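Pyrrolidone-carboxylate peptidase (Deinococcus radiodurans R1, PDB 5Z48) removes an N-terminal pyroglutamyl (5-oxoprolyl) group from peptides as a cysteine exopeptidase of the C15 family, working as a homotetramer. Local coordinates at residues H41-P46 with T57-E62; P4-T9 with E206-Q211; H50-A55 with N147-H152. All coordinates share one frame; numbering follows the deposited sequence.

Contact 1: residues H41-P46 with T57-E62; sequences HSALLP and TRLLSE
Leu59 reaches down from helix 49-63 and sets its two methyls on three residues of strand 38-45. Leu59 CD1 packs against Ala43 CB at 3.5 Å, the closest approach of the contact, and also meets Leu45 CD2 at 4.2 Å. The second methyl, Leu59 CD2, lies near the Ala43 methyl too and reaches the edge of the His41 imidazole, near the ring plane, 4.0 Å from His41 NE2. No hydrogen bond crosses between the segments; the joint is apolar and small. His41 and Ala43, two residues apart on an extended strand, both point at the helix, while Ser42 and Leu44 point to the opposite side. With CG trans to its backbone N (chi1 176°), His41 holds its ring up beside the leucine, and the ring also makes an edge-to-face pair with His30. The strand and helix segments run nearly antiparallel, at 162°, with their axes 10.8 Å apart. This is the first half of a beta-alpha-beta crossover: the chain passes from strand 38-45 through helix 49-63 to the parallel strand 67-73, with strand 5-11 between the two strands. Helix 21-29 receives Leu44 on the other face, and Thr57, Leu60 and Ser61 pack on Trp156 of helix 145-159.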
loop_
_atom_site.group_PDB
_atom_site.type_symbol
_atom_site.label_atom_id
_atom_site.label_comp_id
_atom_site.label_asym_id
_atom_site.label_seq_id
_atom_site.Cartn_x
_atom_site.Cartn_y
_atom_site.Cartn_z
ATOM N N HIS B 41 35.170 6.501 6.679
ATOM C CA HIS B 41 35.743 5.156 6.703
ATOM C C HIS B 41 34.579 4.190 6.575
ATOM O O HIS B 41 33.716 4.164 7.451
ATOM C CB HIS B 41 36.467 4.883 8.027
ATOM C CG HIS B 41 36.991 3.491 8.131
ATOM N ND1 HIS B 41 38.259 3.149 7.714
ATOM C CD2 HIS B 41 36.403 2.344 8.550
ATOM C CE1 HIS B 41 38.448 1.855 7.916
ATOM N NE2 HIS B 41 37.325 1.340 8.396
ATOM N N SER B 42 34.544 3.394 5.512
ATOM C CA SER B 42 33.414 2.482 5.315
ATOM C C SER B 42 33.763 1.046 5.700
ATOM O O SER B 42 34.906 0.599 5.578
ATOM C CB SER B 42 32.980 2.474 3.854
ATOM O OG SER B 42 32.632 3.768 3.443
ATOM N N ALA B 43 32.719 0.289 6.062
ATOM C CA ALA B 43 32.823 -1.146 6.307
ATOM C C ALA B 43 31.508 -1.828 5.975
ATOM O O ALA B 43 30.431 -1.231 6.064
ATOM C CB ALA B 43 33.190 -1.469 7.767
ATOM N N LEU B 44 31.611 -3.064 5.540
ATOM C CA LEU B 44 30.427 -3.872 5.335
ATOM C C LEU B 44 30.247 -4.832 6.496
ATOM O O LEU B 44 31.213 -5.397 7.014
ATOM C CB LEU B 44 30.527 -4.638 4.032
ATOM C CG LEU B 44 30.538 -3.716 2.822
ATOM C CD1 LEU B 44 30.417 -4.608 1.591
ATOM C CD2 LEU B 44 29.435 -2.640 2.849
ATOM N N LEU B 45 29.002 -4.973 6.919
ATOM C CA LEU B 45 28.627 -5.901 7.978
ATOM C C LEU B 45 27.861 -7.108 7.430
ATOM O O LEU B 45 27.074 -6.985 6.475
ATOM C CB LEU B 45 27.731 -5.185 8.996
ATOM C CG LEU B 45 28.391 -3.935 9.634
ATOM C CD1 LEU B 45 27.403 -3.204 10.564
ATOM C CD2 LEU B 45 29.619 -4.285 10.460
ATOM N N PRO B 46 28.032 -8.280 8.044
ATOM C CA PRO B 46 27.205 -9.427 7.666
ATOM C C PRO B 46 25.794 -9.282 8.227
ATOM O O PRO B 46 25.565 -8.620 9.244
ATOM C CB PRO B 46 27.926 -10.607 8.319
ATOM C CG PRO B 46 28.511 -9.962 9.596
ATOM C CD PRO B 46 28.939 -8.572 9.160
ATOM N N THR B 57 31.636 -3.533 17.010
ATOM C CA THR B 57 32.426 -3.199 18.193
ATOM C C THR B 57 33.880 -2.960 17.829
ATOM O O THR B 57 34.498 -1.992 18.303
ATOM C CB THR B 57 32.316 -4.305 19.238
ATOM O OG1 THR B 57 31.012 -4.262 19.835
ATOM C CG2 THR B 57 33.319 -4.110 20.337
ATOM N N ARG B 58 34.457 -3.830 16.990
ATOM C CA ARG B 58 35.849 -3.612 16.593
ATOM C C ARG B 58 36.016 -2.280 15.856
ATOM O O ARG B 58 36.983 -1.547 16.103
ATOM C CB ARG B 58 36.334 -4.799 15.759
ATOM C CG ARG B 58 37.705 -4.641 15.164
ATOM C CD ARG B 58 38.075 -5.920 14.458
ATOM N NE ARG B 58 39.515 -6.121 14.431
ATOM N N LEU B 59 35.091 -1.955 14.952
ATOM C CA LEU B 59 35.167 -0.679 14.239
ATOM C C LEU B 59 35.058 0.511 15.198
ATOM O O LEU B 59 35.819 1.488 15.087
ATOM C CB LEU B 59 34.063 -0.608 13.170
ATOM C CG LEU B 59 34.237 -1.494 11.948
ATOM C CD1 LEU B 59 32.842 -1.680 11.255
ATOM C CD2 LEU B 59 35.287 -0.921 10.983
ATOM N N LEU B 60 34.100 0.467 16.134
ATOM C CA LEU B 60 33.944 1.579 17.073
ATOM C C LEU B 60 35.186 1.753 17.939
ATOM O O LEU B 60 35.645 2.880 18.181
ATOM C CB LEU B 60 32.720 1.348 17.950
ATOM C CG LEU B 60 31.404 1.395 17.208
ATOM C CD1 LEU B 60 30.258 0.871 18.138
ATOM C CD2 LEU B 60 31.080 2.846 16.779
ATOM N N SER B 61 35.774 0.639 18.374
ATOM C CA SER B 61 36.962 0.693 19.224
ATOM C C SER B 61 38.202 1.145 18.442
ATOM O O SER B 61 38.992 1.969 18.922
ATOM C CB SER B 61 37.194 -0.692 19.836
ATOM O OG SER B 61 38.162 -0.629 20.853
ATOM N N GLU B 62 38.429 0.561 17.263
ATOM C CA GLU B 62 39.670 0.800 16.540
ATOM C C GLU B 62 39.647 2.137 15.798
ATOM O O GLU B 62 40.688 2.788 15.669
ATOM C CB GLU B 62 39.911 -0.337 15.553
ATOM C CG GLU B 62 40.204 -1.671 16.235
ATOM C CD GLU B 62 40.462 -2.801 15.262
ATOM O OE1 GLU B 62 40.899 -3.875 15.720
ATOM O OE2 GLU B 62 40.264 -2.615 14.044
#

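Contact 2: residues P4-T9 with E206-Q211; sequences PTLLLT and EAITAQ
Leu6 sends its CD1 methyl from strand 5-11 against helix 194-211, where it overlaps the CG2 methyls of two successive residues, Thr209 and Ile208. The threonine methyl is the nearer, with Leu6 CD1 to Thr209 CG2 at 3.8 Å; Leu6 CD1 to Ile208 CG2 follows at 4.1 Å. Both pairs of side chains cross at roughly a right angle, so the leucine arrives end-on with one branch and does not lie alongside either partner. Its CB already points at the helix; with CG trans to the backbone N (chi1 179°) the chain extends on, and CD1 leads.

Thr209 divides its labour between its two branches. A chi1 of 62° swings CG2 out to the leucine and folds OG1 back over its own helix, where the hydroxyl lies near the carbonyl oxygens of Ala205 and Glu206; its hydrogen bonding there is weak. Ile208, in turn, rests its side chain on Ala67 of strand 67-73 and on Ile124 of helix 121-130, so the methyl that meets Leu6 belongs to a wider apolar layer. Leu6 touches Ala67 too, and Trp38 of strand 38-45 lies against Thr209. Helix 194-211 lies on the opposite face of the sheet from helix 49-63, in one outer layer of an alpha/beta/alpha sandwich.

All three touching residues are buried, and no hydrogen bond or salt bridge joins the segments. Methyl-to-methyl packing imposes little direction: the fit depends on shape and on exclusion of water, with the one hydroxyl at the interface turned to the helix backbone.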
loop_
_atom_site.group_PDB
_atom_site.type_symbol
_atom_site.label_atom_id
_atom_site.label_comp_id
_atom_site.label_asym_id
_atom_site.label_seq_id
_atom_site.Cartn_x
_atom_site.Cartn_y
_atom_site.Cartn_z
ATOM N N PRO B 4 39.117 13.818 12.259
ATOM C CA PRO B 4 37.864 13.136 12.636
ATOM C C PRO B 4 37.368 12.193 11.556
ATOM O O PRO B 4 37.439 12.488 10.364
ATOM C CB PRO B 4 36.871 14.284 12.872
ATOM C CG PRO B 4 37.458 15.456 12.142
ATOM C CD PRO B 4 38.955 15.278 12.154
ATOM N N THR B 5 36.857 11.050 11.990
ATOM C CA THR B 5 36.378 10.014 11.091
ATOM C C THR B 5 34.878 9.842 11.249
ATOM O O THR B 5 34.384 9.708 12.372
ATOM C CB THR B 5 37.035 8.675 11.405
ATOM O OG1 THR B 5 38.450 8.805 11.199
ATOM C CG2 THR B 5 36.454 7.531 10.543
ATOM N N LEU B 6 34.160 9.821 10.132
ATOM C CA LEU B 6 32.777 9.353 10.154
ATOM C C LEU B 6 32.799 7.878 9.763
ATOM O O LEU B 6 33.314 7.515 8.692
ATOM C CB LEU B 6 31.883 10.166 9.216
ATOM C CG LEU B 6 30.411 9.679 9.202
ATOM C CD1 LEU B 6 29.433 10.842 9.206
ATOM C CD2 LEU B 6 30.137 8.832 8.005
ATOM N N LEU B 7 32.310 7.013 10.661
ATOM C CA LEU B 7 32.198 5.587 10.350
ATOM C C LEU B 7 30.913 5.344 9.578
ATOM O O LEU B 7 29.840 5.656 10.074
ATOM C CB LEU B 7 32.214 4.756 11.638
ATOM C CG LEU B 7 31.940 3.247 11.466
ATOM C CD1 LEU B 7 33.040 2.611 10.639
ATOM C CD2 LEU B 7 31.854 2.547 12.854
ATOM N N LEU B 8 31.017 4.791 8.369
ATOM C CA LEU B 8 29.868 4.529 7.505
ATOM C C LEU B 8 29.781 3.035 7.268
ATOM O O LEU B 8 30.747 2.441 6.820
ATOM C CB LEU B 8 30.040 5.265 6.177
ATOM C CG LEU B 8 29.007 4.942 5.088
ATOM C CD1 LEU B 8 27.564 5.289 5.550
ATOM C CD2 LEU B 8 29.340 5.705 3.811
ATOM N N THR B 9 28.646 2.397 7.620
ATOM C CA THR B 9 28.538 0.958 7.359
ATOM C C THR B 9 27.364 0.658 6.432
ATOM O O THR B 9 26.401 1.415 6.361
ATOM C CB THR B 9 28.392 0.145 8.656
ATOM O OG1 THR B 9 27.138 0.438 9.307
ATOM C CG2 THR B 9 29.495 0.482 9.631
ATOM N N GLU B 206 27.422 14.522 5.015
ATOM C CA GLU B 206 27.888 15.906 5.011
ATOM C C GLU B 206 27.156 16.729 6.066
ATOM O O GLU B 206 27.769 17.578 6.738
ATOM C CB GLU B 206 27.696 16.507 3.601
ATOM C CG GLU B 206 28.533 15.808 2.518
ATOM C CD GLU B 206 28.231 16.229 1.069
ATOM O OE1 GLU B 206 27.141 16.786 0.816
ATOM O OE2 GLU B 206 29.099 15.988 0.190
ATOM N N ALA B 207 25.860 16.482 6.235
ATOM C CA ALA B 207 25.107 17.247 7.234
ATOM C C ALA B 207 25.544 16.872 8.655
ATOM O O ALA B 207 25.643 17.744 9.529
ATOM C CB ALA B 207 23.596 17.043 7.076
ATOM N N ILE B 208 25.805 15.584 8.889
ATOM C CA ILE B 208 26.218 15.141 10.218
ATOM C C ILE B 208 27.534 15.804 10.604
ATOM O O ILE B 208 27.693 16.340 11.708
ATOM C CB ILE B 208 26.346 13.605 10.252
ATOM C CG1 ILE B 208 24.960 12.937 10.157
ATOM C CG2 ILE B 208 27.074 13.191 11.529
ATOM C CD1 ILE B 208 25.020 11.466 9.660
ATOM N N THR B 209 28.497 15.789 9.685
ATOM C CA THR B 209 29.801 16.316 10.073
ATOM C C THR B 209 29.800 17.832 10.128
ATOM O O THR B 209 30.596 18.421 10.873
ATOM C CB THR B 209 30.910 15.826 9.137
ATOM O OG1 THR B 209 30.658 16.297 7.805
ATOM C CG2 THR B 209 30.985 14.269 9.107
ATOM N N ALA B 210 28.947 18.480 9.338
ATOM C CA ALA B 210 28.816 19.924 9.436
ATOM C C ALA B 210 28.279 20.310 10.809
ATOM O O ALA B 210 28.690 21.310 11.380
ATOM C CB ALA B 210 27.905 20.442 8.325
ATOM N N GLN B 211 27.374 19.497 11.363
ATOM C CA GLN B 211 26.793 19.843 12.662
ATOM C C GLN B 211 27.782 19.651 13.789
ATOM O O GLN B 211 27.708 20.356 14.801
ATOM C CB GLN B 211 25.543 19.003 12.955
ATOM C CG GLN B 211 24.339 19.294 12.098
ATOM C CD GLN B 211 23.781 20.687 12.339
ATOM O OE1 GLN B 211 23.638 21.120 13.480
ATOM N NE2 GLN B 211 23.512 21.411 11.263
#

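Contact 3: residues H50-A55 with N147-H152; sequences HAAGAA and NFVLYH
Gly53 of helix 49-63 receives two rings of helix 145-159: its CA lies over one face of the His152 imidazole, and its backbone meets the edge of the Phe148 ring. Gly53 CA sits 3.9 Å from the centroid of the His152 ring, 15° off its normal, a CH-pi contact. Phe148 comes at the same glycine edge-on, Phe148 CE1 lying 3.9 Å from Gly53 N. Both rings are thrown toward the glycine by side chains extended trans to the backbone N (chi1 171° for Phe148), one helical turn apart, and Gly53, having no side chain, leaves room for them. The two backbones are nearest here, CA to CA 6.4 Å between Gly53 and Val149.

Beside this tight point, Ala52 CB meets Val149 CG1 at 3.9 Å, a buried apolar pair; Val149 also packs on Leu56 and Phe169. His152 NE2 lies 3.2 Å from Gly53 O, but at an angle too poor for a hydrogen bond. The polar partner of NE2 is the hydroxyl of Thr57, one turn beyond Gly53 in helix 49-63, which itself makes a weak bond to Gly53 O.

The looser side belongs to His50, Ala51 and Ala54, which point away from helix 145-159; His50 and Ala54 are exposed. Within the contact the helix segments lie at 34° with axes 9.9 Å apart.

Two helices running in similar directions on one side of a mixed sheet suit the alpha/beta/alpha architecture of the C15 peptidases. Cys146, probably the nucleophile as in relatives, is in the first turn of helix 145-159, so this packing round Gly53 lies just behind the active site, with the Phe148 side chain about 8 Å from the bound pyroglutamate.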
loop_
_atom_site.group_PDB
_atom_site.type_symbol
_atom_site.label_atom_id
_atom_site.label_comp_id
_atom_site.label_asym_id
_atom_site.label_seq_id
_atom_site.Cartn_x
_atom_site.Cartn_y
_atom_site.Cartn_z
ATOM N N HIS B 50 25.305 -11.767 15.676
ATOM C CA HIS B 50 26.499 -11.987 16.491
ATOM C C HIS B 50 27.734 -11.474 15.774
ATOM O O HIS B 50 28.531 -10.715 16.347
ATOM C CB HIS B 50 26.630 -13.458 16.841
ATOM C CG HIS B 50 25.479 -13.952 17.653
ATOM N ND1 HIS B 50 25.068 -13.314 18.804
ATOM C CD2 HIS B 50 24.608 -14.969 17.452
ATOM C CE1 HIS B 50 24.021 -13.945 19.303
ATOM N NE2 HIS B 50 23.722 -14.954 18.505
ATOM N N ALA B 51 27.881 -11.825 14.499
ATOM C CA ALA B 51 29.070 -11.385 13.774
ATOM C C ALA B 51 29.016 -9.889 13.476
ATOM O O ALA B 51 30.050 -9.206 13.490
ATOM C CB ALA B 51 29.239 -12.189 12.485
ATOM N N ALA B 52 27.816 -9.362 13.185
ATOM C CA ALA B 52 27.704 -7.931 12.922
ATOM C C ALA B 52 28.048 -7.122 14.172
ATOM O O ALA B 52 28.764 -6.115 14.081
ATOM C CB ALA B 52 26.305 -7.587 12.407
ATOM N N GLY B 53 27.580 -7.561 15.348
ATOM C CA GLY B 53 27.935 -6.870 16.572
ATOM C C GLY B 53 29.426 -6.906 16.860
ATOM O O GLY B 53 30.004 -5.890 17.278
ATOM N N ALA B 54 30.060 -8.074 16.659
ATOM C CA ALA B 54 31.491 -8.188 16.918
ATOM C C ALA B 54 32.266 -7.283 15.971
ATOM O O ALA B 54 33.219 -6.603 16.385
ATOM C CB ALA B 54 31.946 -9.629 16.762
ATOM N N ALA B 55 31.863 -7.248 14.703
ATOM C CA ALA B 55 32.572 -6.416 13.733
ATOM C C ALA B 55 32.380 -4.944 14.044
ATOM O O ALA B 55 33.325 -4.155 13.918
ATOM C CB ALA B 55 32.078 -6.726 12.309
ATOM N N ASN B 147 18.031 -2.948 13.057
ATOM C CA ASN B 147 17.729 -2.477 14.399
ATOM C C ASN B 147 18.761 -2.949 15.410
ATOM O O ASN B 147 19.177 -2.183 16.297
ATOM C CB ASN B 147 16.360 -2.996 14.807
ATOM C CG ASN B 147 16.027 -2.632 16.249
ATOM O OD1 ASN B 147 15.638 -1.476 16.516
ATOM N ND2 ASN B 147 16.190 -3.575 17.162
ATOM N N PHE B 148 19.171 -4.220 15.312
ATOM C CA PHE B 148 20.155 -4.766 16.247
ATOM C C PHE B 148 21.418 -3.914 16.267
ATOM O O PHE B 148 21.914 -3.593 17.355
ATOM C CB PHE B 148 20.468 -6.221 15.899
ATOM C CG PHE B 148 21.622 -6.786 16.674
ATOM C CD1 PHE B 148 22.937 -6.646 16.196
ATOM C CD2 PHE B 148 21.392 -7.385 17.898
ATOM C CE1 PHE B 148 24.013 -7.134 16.935
ATOM C CE2 PHE B 148 22.476 -7.891 18.643
ATOM C CZ PHE B 148 23.773 -7.741 18.154
ATOM N N VAL B 149 21.958 -3.533 15.088
ATOM C CA VAL B 149 23.242 -2.819 15.115
ATOM C C VAL B 149 23.054 -1.383 15.586
ATOM O O VAL B 149 23.971 -0.803 16.202
ATOM C CB VAL B 149 24.003 -2.892 13.772
ATOM C CG1 VAL B 149 24.453 -4.327 13.432
ATOM C CG2 VAL B 149 23.231 -2.260 12.591
ATOM N N LEU B 150 21.863 -0.811 15.378
ATOM C CA LEU B 150 21.579 0.532 15.866
ATOM C C LEU B 150 21.589 0.539 17.382
ATOM O O LEU B 150 22.305 1.329 18.005
ATOM C CB LEU B 150 20.222 1.009 15.326
ATOM C CG LEU B 150 19.767 2.373 15.827
ATOM C CD1 LEU B 150 20.806 3.478 15.513
ATOM C CD2 LEU B 150 18.393 2.738 15.286
ATOM N N TYR B 151 20.839 -0.396 17.993
ATOM C CA TYR B 151 20.859 -0.534 19.446
ATOM C C TYR B 151 22.271 -0.846 19.931
ATOM O O TYR B 151 22.748 -0.257 20.916
ATOM C CB TYR B 151 19.864 -1.625 19.876
ATOM C CG TYR B 151 19.774 -1.800 21.369
ATOM C CD1 TYR B 151 20.709 -2.562 22.074
ATOM C CD2 TYR B 151 18.743 -1.202 22.097
ATOM C CE1 TYR B 151 20.649 -2.690 23.460
ATOM C CE2 TYR B 151 18.639 -1.343 23.481
ATOM C CZ TYR B 151 19.603 -2.079 24.168
ATOM O OH TYR B 151 19.542 -2.214 25.540
ATOM N N HIS B 152 22.935 -1.806 19.281
ATOM C CA HIS B 152 24.279 -2.209 19.704
ATOM C C HIS B 152 25.243 -1.022 19.724
ATOM O O HIS B 152 26.008 -0.843 20.692
ATOM C CB HIS B 152 24.779 -3.295 18.759
ATOM C CG HIS B 152 26.149 -3.773 19.065
ATOM N ND1 HIS B 152 26.390 -4.888 19.845
ATOM C CD2 HIS B 152 27.362 -3.296 18.697
ATOM C CE1 HIS B 152 27.697 -5.078 19.938
ATOM N NE2 HIS B 152 28.307 -4.111 19.272
#

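Contacts 1 and 3 share helix 49-63 and have centres 10 Å apart; they meet where Thr57 OG1 bonds His152 NE2 and where Leu45 and Pro46 pack on alanines of the 50-55 segment. Contacts 1 and 2, 14 Å apart, are joined through the sheet, because strands 38-45 and 5-11 are parallel neighbours linked by backbone hydrogen bonds such as His41 N to Leu6 O. Contacts 2 and 3 do not touch, their centres lying 20 Å apart. Along the chain, the segments of contacts 1 and 3 alternate, and contact 2, pairing the first strand with the last helix, encloses both. Contacts 1 and 2 put helices on opposite faces of the one sheet, and contact 3 ties helix 49-63 to helix 145-159, which carries Cys146.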